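Local coordinates for thioesterase (Streptomyces sp. WAC02707, PDB 6VAP), which probably hydrolyses the thioesters of aberrant or stalled acyl groups on carrier proteins, as a type II thioesterase of the borrelidin biosynthetic pathway, at residues Val12-Tyr17 with Asp52-Gln57; Ala24-Cys29 with Ala86-Pro91; Leu76-Phe81 with Ala108-Ser113; Ile116-Leu121 with Leu192-His197; Ala120-Ala125 with Gly244-His249. All coordinates share one frame; numbering follows the deposited sequence.

Interaction 1: Val12-Tyr17 with Asp52-Gln57; sequences VWIRQY and DVLAVQ
Three backbone hydrogen bonds pair 12-17 antiparallel with 52-57: R15 and A55 exchange two, R15 N to A55 O at 2.7 Å and A55 N to R15 O at 2.9 Å, and Q57 N gives the third to W13 O. I14 and V56 form the adjoining non-hydrogen-bonded pair. On the face carrying I14, its CG2 branch lies 3.7 Å from L54 CB and also meets the two methyls of L54. W13 brings the edge of its indole to V56, CE3 standing 4.0 Å from CG1. Strand 14-15 is an outermost strand of the alpha/beta-hydrolase sheet, and the only antiparallel one; here it is added to 52-56, whose other neighbour is 26-30. On the face of R15 and A55, the arginine chain turns about its CB-CG bond (chi2 -63°) and runs back along its own segment, where R15 NH2 donates to V12 O at 2.7 Å. Q57 lays CB and CG over one face of this guanidinium, with the amide and guanidinium planes 68° apart, and D63 forms a salt bridge with R15 NH2. The amide of Q57 is engaged by A37, Q62 and D63. Y17 sends CE2 to within 3.8 Å of A55 CB, while its ring stacks with that of H41. Q16 extends fully and brings NE2 3.3 Å from D52 OD1; its OE1 accepts from H9 N and R87.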
# COMPACT_ATOMS: atom_id res chain seq x y z
N VAL A 12 -8.57 -14.92 -4.17
CA VAL A 12 -7.43 -14.73 -5.04
C VAL A 12 -6.77 -13.39 -4.77
O VAL A 12 -5.53 -13.28 -4.85
CB VAL A 12 -7.86 -14.86 -6.52
CG1 VAL A 12 -8.69 -13.66 -6.95
CG2 VAL A 12 -6.64 -15.00 -7.42
N TRP A 13 -7.56 -12.38 -4.40
CA TRP A 13 -7.00 -11.05 -4.18
C TRP A 13 -6.57 -10.79 -2.74
O TRP A 13 -5.57 -10.12 -2.48
CB TRP A 13 -8.03 -9.97 -4.57
CG TRP A 13 -8.14 -9.71 -6.02
CD1 TRP A 13 -9.05 -10.26 -6.90
CD2 TRP A 13 -7.39 -8.75 -6.76
NE1 TRP A 13 -8.85 -9.74 -8.16
CE2 TRP A 13 -7.87 -8.79 -8.10
CE3 TRP A 13 -6.39 -7.84 -6.43
CZ2 TRP A 13 -7.34 -8.00 -9.10
CZ3 TRP A 13 -5.86 -7.04 -7.44
CH2 TRP A 13 -6.33 -7.14 -8.75
N ILE A 14 -7.35 -11.28 -1.78
CA ILE A 14 -7.26 -10.85 -0.39
C ILE A 14 -6.83 -12.03 0.45
O ILE A 14 -7.58 -13.01 0.56
CB ILE A 14 -8.59 -10.27 0.11
CG1 ILE A 14 -8.98 -9.06 -0.76
CG2 ILE A 14 -8.46 -9.88 1.58
CD1 ILE A 14 -10.38 -8.56 -0.55
N ARG A 15 -5.67 -11.92 1.08
CA ARG A 15 -5.11 -13.01 1.88
C ARG A 15 -5.25 -12.64 3.36
O ARG A 15 -4.73 -11.61 3.80
CB ARG A 15 -3.65 -13.26 1.52
CG ARG A 15 -3.40 -13.46 0.02
CD ARG A 15 -4.13 -14.71 -0.49
NE ARG A 15 -4.29 -14.67 -1.94
CZ ARG A 15 -3.49 -15.29 -2.81
NH1 ARG A 15 -2.45 -15.99 -2.37
NH2 ARG A 15 -3.73 -15.20 -4.11
N GLN A 16 -5.94 -13.48 4.11
CA GLN A 16 -6.14 -13.32 5.55
C GLN A 16 -5.29 -14.39 6.22
O GLN A 16 -5.65 -15.57 6.23
CB GLN A 16 -7.63 -13.47 5.87
CG GLN A 16 -7.98 -13.27 7.34
CD GLN A 16 -9.44 -13.52 7.63
OE1 GLN A 16 -10.17 -14.01 6.79
NE2 GLN A 16 -9.87 -13.17 8.83
N TYR A 17 -4.16 -13.97 6.78
CA TYR A 17 -3.20 -14.93 7.29
C TYR A 17 -3.54 -15.42 8.69
O TYR A 17 -3.15 -16.54 9.05
CB TYR A 17 -1.81 -14.29 7.26
CG TYR A 17 -1.30 -14.08 5.86
CD1 TYR A 17 -1.19 -15.15 4.96
CD2 TYR A 17 -0.89 -12.82 5.44
CE1 TYR A 17 -0.72 -14.95 3.67
CE2 TYR A 17 -0.44 -12.60 4.16
CZ TYR A 17 -0.35 -13.66 3.28
OH TYR A 17 0.11 -13.47 2.00
N ASP A 52 -8.10 -7.39 12.02
CA ASP A 52 -8.26 -8.25 10.85
C ASP A 52 -7.36 -7.72 9.75
O ASP A 52 -7.72 -6.79 9.03
CB ASP A 52 -9.73 -8.29 10.42
CG ASP A 52 -9.96 -9.25 9.27
OD1 ASP A 52 -9.01 -9.99 8.91
OD2 ASP A 52 -11.09 -9.26 8.72
N VAL A 53 -6.18 -8.31 9.60
CA VAL A 53 -5.20 -7.86 8.63
C VAL A 53 -5.47 -8.55 7.30
O VAL A 53 -5.46 -9.78 7.22
CB VAL A 53 -3.77 -8.14 9.10
CG1 VAL A 53 -2.77 -7.68 8.03
CG2 VAL A 53 -3.50 -7.44 10.45
N LEU A 54 -5.69 -7.77 6.25
CA LEU A 54 -5.97 -8.29 4.93
C LEU A 54 -4.85 -7.84 4.01
O LEU A 54 -4.61 -6.63 3.86
CB LEU A 54 -7.32 -7.79 4.41
CG LEU A 54 -8.52 -8.16 5.27
CD1 LEU A 54 -9.80 -7.62 4.63
CD2 LEU A 54 -8.63 -9.67 5.43
N ALA A 55 -4.18 -8.79 3.38
CA ALA A 55 -3.03 -8.50 2.54
C ALA A 55 -3.40 -8.78 1.09
O ALA A 55 -3.98 -9.83 0.78
CB ALA A 55 -1.81 -9.31 2.99
N VAL A 56 -3.10 -7.85 0.22
CA VAL A 56 -3.54 -7.95 -1.17
C VAL A 56 -2.45 -8.62 -1.99
O VAL A 56 -1.27 -8.26 -1.93
CB VAL A 56 -3.89 -6.56 -1.73
CG1 VAL A 56 -4.33 -6.63 -3.16
CG2 VAL A 56 -5.00 -5.93 -0.84
N GLN A 57 -2.85 -9.58 -2.80
CA GLN A 57 -1.99 -10.26 -3.76
C GLN A 57 -2.34 -9.76 -5.15
O GLN A 57 -3.39 -10.11 -5.68
CB GLN A 57 -2.19 -11.77 -3.66
CG GLN A 57 -1.30 -12.59 -4.57
CD GLN A 57 0.05 -12.89 -3.93
OE1 GLN A 57 0.75 -12.00 -3.52
NE2 GLN A 57 0.44 -14.15 -3.91

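Interaction 2: Ala24-Cys29 with Ala86-Pro91; sequences APQLIC and ARVHQP
Q26 reaches from the start of strand 26-30 across to the backbone that leaves helix 73-87, while Q26 N donates an almost straight hydrogen bond to P91 O (2.9 Å, 171°). From the backbone outward, CB lies about equally far from the carbonyl oxygens of P91 and H89, and Q26 CG passes 3.8 Å from H89 O. CG stands beside the backbone N (chi1 -80°) and the chain is extended beyond it, which carries the amide along the loop to R87-H89. There Q26 OE1 accepts from H89 N at 3.0 Å; the donor sits well above the amide's carbonyl plane and the bond is bent. Q26 NE2 gives to R87 O at 3.1 Å, with that oxygen close to the amide plane. The same nitrogen makes a weak further bond to D52. P25 CB lies 4.3 Å from P91 CB, beside the cis peptide bond that precedes P91. One water, at the edge of the H89 ring and in its plane, bridges A24 O, H89 O and H89 ND1, with more acceptors in reach than protons; H89 is poorly ordered, so the ring's part is less certain. In the alpha/beta-hydrolase sheet the loop leads directly into strand 92-97, the neighbour of 26-30. With a donor and an acceptor both used on backbone groups of the helix-to-strand turn, the buried amide is fixed in rotation and ties turn to strand through polar bonds more than apolar packing.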
# COMPACT_ATOMS: atom_id res chain seq x y z
N ALA A 24 -12.96 -6.95 15.48
CA ALA A 24 -11.65 -6.40 15.15
C ALA A 24 -11.79 -5.35 14.04
O ALA A 24 -12.49 -5.57 13.05
CB ALA A 24 -10.70 -7.52 14.70
N PRO A 25 -11.09 -4.23 14.16
CA PRO A 25 -10.99 -3.34 13.00
C PRO A 25 -10.22 -4.03 11.90
O PRO A 25 -9.39 -4.91 12.17
CB PRO A 25 -10.22 -2.14 13.53
CG PRO A 25 -10.25 -2.27 15.03
CD PRO A 25 -10.35 -3.72 15.32
N GLN A 26 -10.45 -3.59 10.66
CA GLN A 26 -9.83 -4.17 9.47
C GLN A 26 -8.67 -3.30 8.99
O GLN A 26 -8.73 -2.07 9.01
CB GLN A 26 -10.83 -4.33 8.33
CG GLN A 26 -11.73 -5.54 8.44
CD GLN A 26 -12.55 -5.77 7.19
OE1 GLN A 26 -12.66 -4.89 6.34
NE2 GLN A 26 -13.12 -6.96 7.06
N LEU A 27 -7.58 -3.95 8.58
CA LEU A 27 -6.43 -3.27 8.01
C LEU A 27 -6.15 -3.91 6.65
O LEU A 27 -5.85 -5.11 6.56
CB LEU A 27 -5.21 -3.37 8.92
CG LEU A 27 -3.93 -2.84 8.25
CD1 LEU A 27 -3.97 -1.35 8.14
CD2 LEU A 27 -2.68 -3.28 8.99
N ILE A 28 -6.29 -3.13 5.59
CA ILE A 28 -6.04 -3.60 4.24
C ILE A 28 -4.66 -3.13 3.87
O ILE A 28 -4.40 -1.93 3.90
CB ILE A 28 -7.08 -3.05 3.25
CG1 ILE A 28 -8.50 -3.43 3.74
CG2 ILE A 28 -6.84 -3.61 1.84
CD1 ILE A 28 -9.55 -2.50 3.19
N CYS A 29 -3.77 -4.05 3.49
CA CYS A 29 -2.36 -3.78 3.27
C CYS A 29 -2.00 -3.99 1.81
O CYS A 29 -2.23 -5.08 1.27
CB CYS A 29 -1.51 -4.71 4.15
SG CYS A 29 -1.80 -4.41 5.89
N ALA A 86 -16.89 -6.35 -0.99
CA ALA A 86 -17.64 -7.48 -0.46
C ALA A 86 -17.12 -7.95 0.90
O ALA A 86 -17.85 -8.62 1.63
CB ALA A 86 -17.61 -8.64 -1.45
N ARG A 87 -15.88 -7.63 1.24
CA ARG A 87 -15.27 -8.02 2.51
C ARG A 87 -15.25 -6.90 3.53
O ARG A 87 -15.21 -7.17 4.74
CB ARG A 87 -13.82 -8.46 2.29
CG ARG A 87 -13.67 -9.75 1.55
CD ARG A 87 -12.27 -10.29 1.74
NE ARG A 87 -12.07 -10.78 3.11
CZ ARG A 87 -11.47 -11.93 3.41
NH1 ARG A 87 -11.03 -12.73 2.45
NH2 ARG A 87 -11.32 -12.27 4.68
N VAL A 88 -15.25 -5.65 3.06
CA VAL A 88 -15.05 -4.49 3.92
C VAL A 88 -16.00 -4.58 5.09
O VAL A 88 -17.19 -4.86 4.93
CB VAL A 88 -15.25 -3.20 3.12
CG1 VAL A 88 -16.74 -3.01 2.76
CG2 VAL A 88 -14.73 -2.00 3.90
N HIS A 89 -15.55 -4.16 6.27
CA HIS A 89 -16.38 -4.03 7.47
C HIS A 89 -15.73 -2.91 8.29
O HIS A 89 -14.63 -3.14 8.66
CB HIS A 89 -16.42 -5.39 8.17
CG HIS A 89 -17.21 -5.41 9.42
ND1 HIS A 89 -16.72 -4.95 10.60
CD2 HIS A 89 -18.48 -5.78 9.67
CE1 HIS A 89 -17.64 -5.06 11.53
NE2 HIS A 89 -18.72 -5.55 10.98
N GLN A 90 -16.36 -1.73 8.47
CA GLN A 90 -15.81 -0.66 9.29
C GLN A 90 -15.80 -1.08 10.76
O GLN A 90 -16.67 -1.83 11.20
CB GLN A 90 -16.64 0.60 9.08
CG GLN A 90 -16.72 1.00 7.61
CD GLN A 90 -17.60 2.21 7.37
OE1 GLN A 90 -17.19 3.35 7.59
NE2 GLN A 90 -18.83 1.97 6.91
N PRO A 91 -14.85 -0.59 11.55
CA PRO A 91 -13.79 0.35 11.16
C PRO A 91 -12.73 -0.31 10.29
O PRO A 91 -12.30 -1.42 10.59
CB PRO A 91 -13.20 0.81 12.49
CG PRO A 91 -14.15 0.28 13.58
CD PRO A 91 -14.81 -0.92 12.98
O HOH W 1 -14.26 -3.93 11.54

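Interaction 3: Leu76-Phe81 with Ala108-Ser113; sequences LANQLF and ARRFES
F81 and R110 face each other where segments 76-81 and 108-113, parts of helices 73-87 and 99-113, cross at -47° with their axes 10.7 Å apart at closest approach. The F81 side chain swings with CG opposite the backbone N (chi1 -171°), which sends the ring toward the second helix. One face of the F81 ring receives R110 CB, 3.6 Å from the centroid and almost on the ring normal, a CH-pi contact centred on the ring. The CE1 edge of the same ring points into the face of F111, CE1 lying over its centre, in a T-shaped pair of F81 and F111 with centroids 4.8 Å apart and planes at 82°. R110 runs extended from CG to NE and lays its guanidinium flat against A77, whose CB lies 3.6 Å from R110 CZ, over the middle of the plane. At the guanidinium edge N78 OD1 accepts from R110 NE at 3.1 Å and from R110 NH2 at 3.0 Å, a side-on grip by two nitrogens on one oxygen that lies in the guanidinium plane. Both donors approach from the same face of the amide. E106 and D74 add salt bridges to NH1 and NH2. These two helices pack beside each other on one side of the alpha/beta-hydrolase sheet. Two acidic partners, a shared amide oxygen and a methyl on one face hold the guanidinium's orientation, and the acids probably balance its charge at this partly exposed seam.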
# COMPACT_ATOMS: atom_id res chain seq x y z
N LEU A 76 -5.61 -1.61 -11.23
CA LEU A 76 -5.49 -2.35 -9.97
C LEU A 76 -6.62 -1.99 -9.02
O LEU A 76 -7.27 -2.86 -8.43
CB LEU A 76 -4.13 -2.10 -9.30
CG LEU A 76 -3.00 -3.04 -9.71
CD1 LEU A 76 -1.65 -2.38 -9.40
CD2 LEU A 76 -3.12 -4.36 -9.03
N ALA A 77 -6.83 -0.69 -8.80
CA ALA A 77 -7.90 -0.23 -7.91
C ALA A 77 -9.29 -0.63 -8.40
O ALA A 77 -10.13 -1.10 -7.62
CB ALA A 77 -7.82 1.28 -7.77
N ASN A 78 -9.58 -0.39 -9.67
CA ASN A 78 -10.91 -0.67 -10.18
C ASN A 78 -11.24 -2.15 -10.06
O ASN A 78 -12.37 -2.50 -9.75
CB ASN A 78 -10.99 -0.20 -11.61
CG ASN A 78 -11.15 1.30 -11.73
OD1 ASN A 78 -11.57 1.97 -10.79
ND2 ASN A 78 -10.79 1.84 -12.91
N GLN A 79 -10.27 -3.03 -10.33
CA GLN A 79 -10.50 -4.46 -10.16
C GLN A 79 -10.56 -4.84 -8.68
O GLN A 79 -11.34 -5.72 -8.28
CB GLN A 79 -9.39 -5.26 -10.87
CG GLN A 79 -9.49 -5.24 -12.37
CD GLN A 79 -8.62 -6.30 -13.02
OE1 GLN A 79 -8.50 -7.41 -12.52
NE2 GLN A 79 -8.03 -5.96 -14.14
N LEU A 80 -9.74 -4.19 -7.85
CA LEU A 80 -9.64 -4.61 -6.46
C LEU A 80 -10.80 -4.09 -5.63
O LEU A 80 -11.22 -4.76 -4.68
CB LEU A 80 -8.31 -4.12 -5.89
CG LEU A 80 -8.07 -4.27 -4.41
CD1 LEU A 80 -8.18 -5.74 -3.99
CD2 LEU A 80 -6.68 -3.70 -4.09
N PHE A 81 -11.36 -2.93 -5.98
CA PHE A 81 -12.36 -2.32 -5.11
C PHE A 81 -13.57 -3.19 -4.92
O PHE A 81 -13.97 -3.37 -3.76
CB PHE A 81 -12.74 -0.94 -5.65
CG PHE A 81 -13.60 -0.16 -4.70
CD1 PHE A 81 -13.20 0.05 -3.37
CD2 PHE A 81 -14.81 0.37 -5.12
CE1 PHE A 81 -14.00 0.75 -2.50
CE2 PHE A 81 -15.59 1.09 -4.24
CZ PHE A 81 -15.19 1.27 -2.94
N ALA A 108 -8.84 4.50 -1.17
CA ALA A 108 -9.51 5.37 -0.21
C ALA A 108 -10.50 6.29 -0.90
O ALA A 108 -11.63 6.50 -0.44
CB ALA A 108 -8.48 6.16 0.58
N ARG A 109 -10.09 6.88 -2.02
CA ARG A 109 -10.97 7.72 -2.80
C ARG A 109 -12.24 6.98 -3.17
O ARG A 109 -13.33 7.55 -3.08
CB ARG A 109 -10.25 8.17 -4.08
CG ARG A 109 -9.39 9.38 -3.97
CD ARG A 109 -8.70 9.68 -5.32
NE ARG A 109 -8.68 11.11 -5.61
CZ ARG A 109 -8.26 11.62 -6.76
NH1 ARG A 109 -7.85 10.81 -7.72
NH2 ARG A 109 -8.24 12.92 -6.92
N ARG A 110 -12.11 5.70 -3.55
CA ARG A 110 -13.28 4.92 -3.94
C ARG A 110 -14.17 4.52 -2.75
O ARG A 110 -15.40 4.46 -2.87
CB ARG A 110 -12.80 3.69 -4.70
CG ARG A 110 -12.28 4.01 -6.08
CD ARG A 110 -11.25 3.00 -6.53
NE ARG A 110 -10.93 3.15 -7.97
CZ ARG A 110 -10.05 4.04 -8.44
NH1 ARG A 110 -9.44 4.88 -7.61
NH2 ARG A 110 -9.81 4.10 -9.73
N PHE A 111 -13.57 4.22 -1.60
CA PHE A 111 -14.36 3.94 -0.41
C PHE A 111 -15.20 5.14 -0.04
O PHE A 111 -16.40 5.00 0.21
CB PHE A 111 -13.45 3.52 0.74
CG PHE A 111 -13.04 2.08 0.70
CD1 PHE A 111 -13.98 1.07 0.94
CD2 PHE A 111 -11.74 1.72 0.48
CE1 PHE A 111 -13.63 -0.25 0.93
CE2 PHE A 111 -11.36 0.38 0.48
CZ PHE A 111 -12.29 -0.61 0.69
N GLU A 112 -14.59 6.33 -0.02
CA GLU A 112 -15.29 7.53 0.39
C GLU A 112 -16.39 7.89 -0.58
O GLU A 112 -17.49 8.26 -0.16
CB GLU A 112 -14.31 8.69 0.53
CG GLU A 112 -13.25 8.49 1.62
CD GLU A 112 -12.71 9.82 2.17
OE1 GLU A 112 -13.02 10.90 1.59
OE2 GLU A 112 -11.99 9.78 3.21
N SER A 113 -16.14 7.79 -1.89
CA SER A 113 -17.20 8.07 -2.85
C SER A 113 -18.37 7.10 -2.69
O SER A 113 -19.52 7.43 -3.01
CB SER A 113 -16.64 8.01 -4.27
OG SER A 113 -15.92 9.20 -4.55

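Interaction 4: Ile116-Leu121 with Leu192-His197; sequences ISLEAL and LRCPIH
L121 and I196 lie side by side and point the same way from neighbouring parallel strands, a bridge whose CA atoms are 4.8 Å apart. L121 CB approaches I196 CG1 at 4.1 Å, and the CG of L121, set opposite the L121 backbone N (chi1 169°), carries the two methyls onward. There L121 CD2 meets L192 CD1 at 3.8 Å, the two leucines crossing at about a right angle, so L192 comes in across the end of L121 while I196 runs alongside it. C194 adds a further contact: its SG, placed between the backbone N and carbonyl carbon (chi1 62°), rests 4.0 Å from L121 CB, and its own CB packs against L118 CB. Alongside, the P195 ring sets CD 3.3 Å from E119 O. Backbone bonds hold this register, L121 N to P195 O at 2.8 Å and H197 N to L121 O at 2.9 Å. Strands 120-124 and 196-201 are successive parallel strands of the alpha/beta-hydrolase sheet, and A104 and F105 of helix 99-113 lie over the apolar face of L121 and L192. At the entry of the second strand, E112 of that helix accepts from the backbone N of R193 and of C194. Carbon and sulfur pack on this face, while the main chain at the start of the second strand is bonded to strand 120-124, to E112 and, at C194 O, to T219.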
# COMPACT_ATOMS: atom_id res chain seq x y z
N ILE A 116 -18.20 5.04 2.42
CA ILE A 116 -17.54 4.17 3.40
C ILE A 116 -16.40 4.95 4.01
O ILE A 116 -15.36 5.14 3.37
CB ILE A 116 -17.04 2.86 2.77
CG1 ILE A 116 -18.22 2.14 2.07
CG2 ILE A 116 -16.42 1.97 3.82
CD1 ILE A 116 -17.88 0.85 1.36
N SER A 117 -16.56 5.38 5.26
CA SER A 117 -15.54 6.12 5.96
C SER A 117 -14.36 5.21 6.32
O SER A 117 -14.53 4.00 6.57
CB SER A 117 -16.12 6.73 7.24
OG SER A 117 -16.63 5.72 8.08
N LEU A 118 -13.17 5.81 6.34
CA LEU A 118 -11.93 5.12 6.71
C LEU A 118 -11.37 5.65 8.02
O LEU A 118 -11.35 6.86 8.25
CB LEU A 118 -10.87 5.27 5.61
CG LEU A 118 -11.28 4.83 4.21
CD1 LEU A 118 -10.14 5.11 3.22
CD2 LEU A 118 -11.58 3.33 4.21
N GLU A 119 -10.90 4.75 8.88
CA GLU A 119 -10.28 5.18 10.13
C GLU A 119 -8.97 5.90 9.88
O GLU A 119 -8.66 6.91 10.54
CB GLU A 119 -10.06 3.97 11.04
CG GLU A 119 -11.32 3.21 11.37
CD GLU A 119 -12.41 4.10 11.96
OE1 GLU A 119 -12.11 4.84 12.92
OE2 GLU A 119 -13.56 4.04 11.47
N ALA A 120 -8.15 5.38 8.98
CA ALA A 120 -6.92 6.05 8.63
C ALA A 120 -6.47 5.56 7.27
O ALA A 120 -6.81 4.45 6.84
CB ALA A 120 -5.84 5.78 9.68
N LEU A 121 -5.70 6.43 6.58
CA LEU A 121 -4.92 6.04 5.40
C LEU A 121 -3.45 6.20 5.80
O LEU A 121 -2.99 7.33 6.05
CB LEU A 121 -5.29 6.91 4.21
CG LEU A 121 -4.36 6.75 3.02
CD1 LEU A 121 -4.34 5.29 2.55
CD2 LEU A 121 -4.75 7.70 1.89
N LEU A 192 -9.88 13.76 0.45
CA LEU A 192 -10.35 12.78 1.43
C LEU A 192 -10.82 13.48 2.71
O LEU A 192 -10.55 14.66 2.96
CB LEU A 192 -9.24 11.76 1.71
CG LEU A 192 -8.79 10.91 0.52
CD1 LEU A 192 -7.51 10.15 0.87
CD2 LEU A 192 -9.85 9.93 0.06
N ARG A 193 -11.54 12.82 3.59
CA ARG A 193 -11.85 13.33 4.94
C ARG A 193 -11.21 12.42 6.00
O ARG A 193 -11.10 12.83 7.12
CB ARG A 193 -13.36 13.40 5.15
CG ARG A 193 -14.06 14.32 4.16
CD ARG A 193 -15.57 14.17 4.21
NE ARG A 193 -16.05 13.71 2.92
CZ ARG A 193 -16.15 12.43 2.59
NH1 ARG A 193 -15.89 11.51 3.49
NH2 ARG A 193 -16.56 12.10 1.38
N CYS A 194 -10.81 11.22 5.64
CA CYS A 194 -10.24 10.29 6.61
C CYS A 194 -8.87 10.78 7.00
O CYS A 194 -8.20 11.34 6.21
CB CYS A 194 -9.94 8.91 6.04
SG CYS A 194 -8.73 8.98 4.71
N PRO A 195 -8.24 10.61 8.34
CA PRO A 195 -6.85 10.91 8.72
C PRO A 195 -5.86 10.27 7.77
O PRO A 195 -6.05 9.17 7.26
CB PRO A 195 -6.73 10.31 10.13
CG PRO A 195 -8.15 10.25 10.64
CD PRO A 195 -9.00 9.98 9.44
N ILE A 196 -4.78 10.98 7.50
CA ILE A 196 -3.69 10.46 6.71
C ILE A 196 -2.44 10.52 7.57
O ILE A 196 -2.12 11.55 8.17
CB ILE A 196 -3.48 11.26 5.41
CG1 ILE A 196 -4.62 10.99 4.43
CG2 ILE A 196 -2.12 10.82 4.74
CD1 ILE A 196 -4.51 11.71 3.10
N HIS A 197 -1.76 9.39 7.68
CA HIS A 197 -0.51 9.30 8.42
C HIS A 197 0.56 8.87 7.43
O HIS A 197 0.50 7.77 6.88
CB HIS A 197 -0.59 8.32 9.60
CG HIS A 197 0.57 8.44 10.55
ND1 HIS A 197 0.49 8.10 11.88
CD2 HIS A 197 1.85 8.87 10.36
CE1 HIS A 197 1.66 8.31 12.47
NE2 HIS A 197 2.50 8.77 11.57

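Interaction 5: Ala120-Ala125 with Gly244-His249; sequences ALLVSA and GIIAEH
A120 CB and L122 CD2 approach the imidazole of H249 obliquely, while the backbone oxygen of I245, one helical turn earlier, lies at the edge of that ring and in its plane. Here the last helix of the alpha/beta-hydrolase fold, 239-250, runs antiparallel to strand 120-124, which lies between 92-97 and 196-201: the axes of the short segments are 10.1 Å apart at an angle of 167°. A120 and L122, alternate residues of the strand, both direct their side chains at the helix. L122 carries the apolar part of the contact through one methyl, CD2, which lies 4.0 Å from I245 CG2 and 4.2 Å from I246 CG1. I245 places that CG2 branch opposite its own backbone N, on the side turned to the strand. The polar end of H249 looks to the adjacent strand, where its NE2 hydrogen-bonds H197 ND1 and the two imidazoles meet with planes at about 55°. H249 ND1 lies 3.3 Å from A120 CB.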
# COMPACT_ATOMS: atom_id res chain seq x y z
N ALA A 120 -8.15 5.38 8.98
CA ALA A 120 -6.92 6.05 8.63
C ALA A 120 -6.47 5.56 7.27
O ALA A 120 -6.81 4.45 6.84
CB ALA A 120 -5.84 5.78 9.68
N LEU A 121 -5.70 6.43 6.58
CA LEU A 121 -4.92 6.04 5.40
C LEU A 121 -3.45 6.20 5.80
O LEU A 121 -2.99 7.33 6.05
CB LEU A 121 -5.29 6.91 4.21
CG LEU A 121 -4.36 6.75 3.02
CD1 LEU A 121 -4.34 5.29 2.55
CD2 LEU A 121 -4.75 7.70 1.89
N LEU A 122 -2.71 5.08 5.91
CA LEU A 122 -1.29 5.08 6.24
C LEU A 122 -0.50 4.85 4.95
O LEU A 122 -0.74 3.88 4.22
CB LEU A 122 -0.95 4.01 7.28
CG LEU A 122 -1.58 4.26 8.64
CD1 LEU A 122 -2.60 3.17 9.00
CD2 LEU A 122 -0.49 4.32 9.69
N VAL A 123 0.39 5.78 4.64
CA VAL A 123 1.13 5.77 3.38
C VAL A 123 2.61 5.89 3.68
O VAL A 123 3.04 6.79 4.41
CB VAL A 123 0.69 6.90 2.45
CG1 VAL A 123 -0.69 6.54 1.82
CG2 VAL A 123 0.57 8.16 3.21
N SER A 124 3.39 4.97 3.16
CA SER A 124 4.79 4.83 3.51
C SER A 124 5.62 4.98 2.25
O SER A 124 5.31 4.33 1.25
CB SER A 124 5.04 3.44 4.13
OG SER A 124 6.39 3.07 4.03
N ALA A 125 6.67 5.78 2.32
CA ALA A 125 7.72 5.89 1.32
C ALA A 125 7.13 6.17 -0.06
O ALA A 125 7.34 5.44 -1.01
CB ALA A 125 8.59 4.63 1.32
N GLY A 244 3.14 -0.37 16.19
CA GLY A 244 2.54 0.44 17.23
C GLY A 244 1.80 1.66 16.71
O GLY A 244 0.80 2.09 17.28
N ILE A 245 2.28 2.26 15.62
CA ILE A 245 1.57 3.38 15.00
C ILE A 245 0.27 2.88 14.38
O ILE A 245 -0.80 3.49 14.54
CB ILE A 245 2.49 4.06 13.97
CG1 ILE A 245 3.48 4.99 14.69
CG2 ILE A 245 1.68 4.85 12.98
CD1 ILE A 245 4.68 5.38 13.84
N ILE A 246 0.35 1.77 13.64
CA ILE A 246 -0.86 1.20 13.07
C ILE A 246 -1.86 0.89 14.18
O ILE A 246 -3.02 1.27 14.09
CB ILE A 246 -0.52 -0.05 12.24
CG1 ILE A 246 0.16 0.34 10.93
CG2 ILE A 246 -1.76 -0.87 11.99
CD1 ILE A 246 0.86 -0.84 10.26
N ALA A 247 -1.40 0.24 15.25
CA ALA A 247 -2.30 -0.18 16.32
C ALA A 247 -2.94 1.03 16.98
O ALA A 247 -4.12 0.99 17.34
CB ALA A 247 -1.52 -1.02 17.34
N GLU A 248 -2.17 2.11 17.17
CA GLU A 248 -2.75 3.31 17.76
C GLU A 248 -3.91 3.83 16.92
O GLU A 248 -4.94 4.26 17.45
CB GLU A 248 -1.68 4.39 17.91
CG GLU A 248 -2.13 5.64 18.66
CD GLU A 248 -2.55 5.34 20.09
OE1 GLU A 248 -1.81 4.61 20.79
OE2 GLU A 248 -3.62 5.82 20.51
N HIS A 249 -3.78 3.78 15.59
CA HIS A 249 -4.86 4.30 14.74
C HIS A 249 -6.12 3.44 14.82
O HIS A 249 -7.24 3.97 14.72
CB HIS A 249 -4.38 4.38 13.29
CG HIS A 249 -3.69 5.68 12.97
ND1 HIS A 249 -4.38 6.78 12.50
CD2 HIS A 249 -2.39 6.05 13.07
CE1 HIS A 249 -3.52 7.77 12.30
NE2 HIS A 249 -2.31 7.36 12.65

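In the fold
From the N terminus, interaction 1 closes the first loop, bringing edge strand 14-15 onto 52-56. Interaction 2 opens within that loop and closes beyond it, so the two cross; they also touch, since 26-30 and 52-56 are neighbours in the sheet. Interaction 3 crosses interaction 2 in the same manner and joins two helices, the first of which leads into the turn of interaction 2. Interactions 4 and 5 come after interaction 3, in series with it, but start together, sharing A120 and L121: from the one strand 120-124, interaction 4 reaches forward to strand 196-201, and interaction 5 further, to the C-terminal helix. Together the contacts tie the sheet's antiparallel edge and parallel strands to helices 73-87, 99-113 and 239-250.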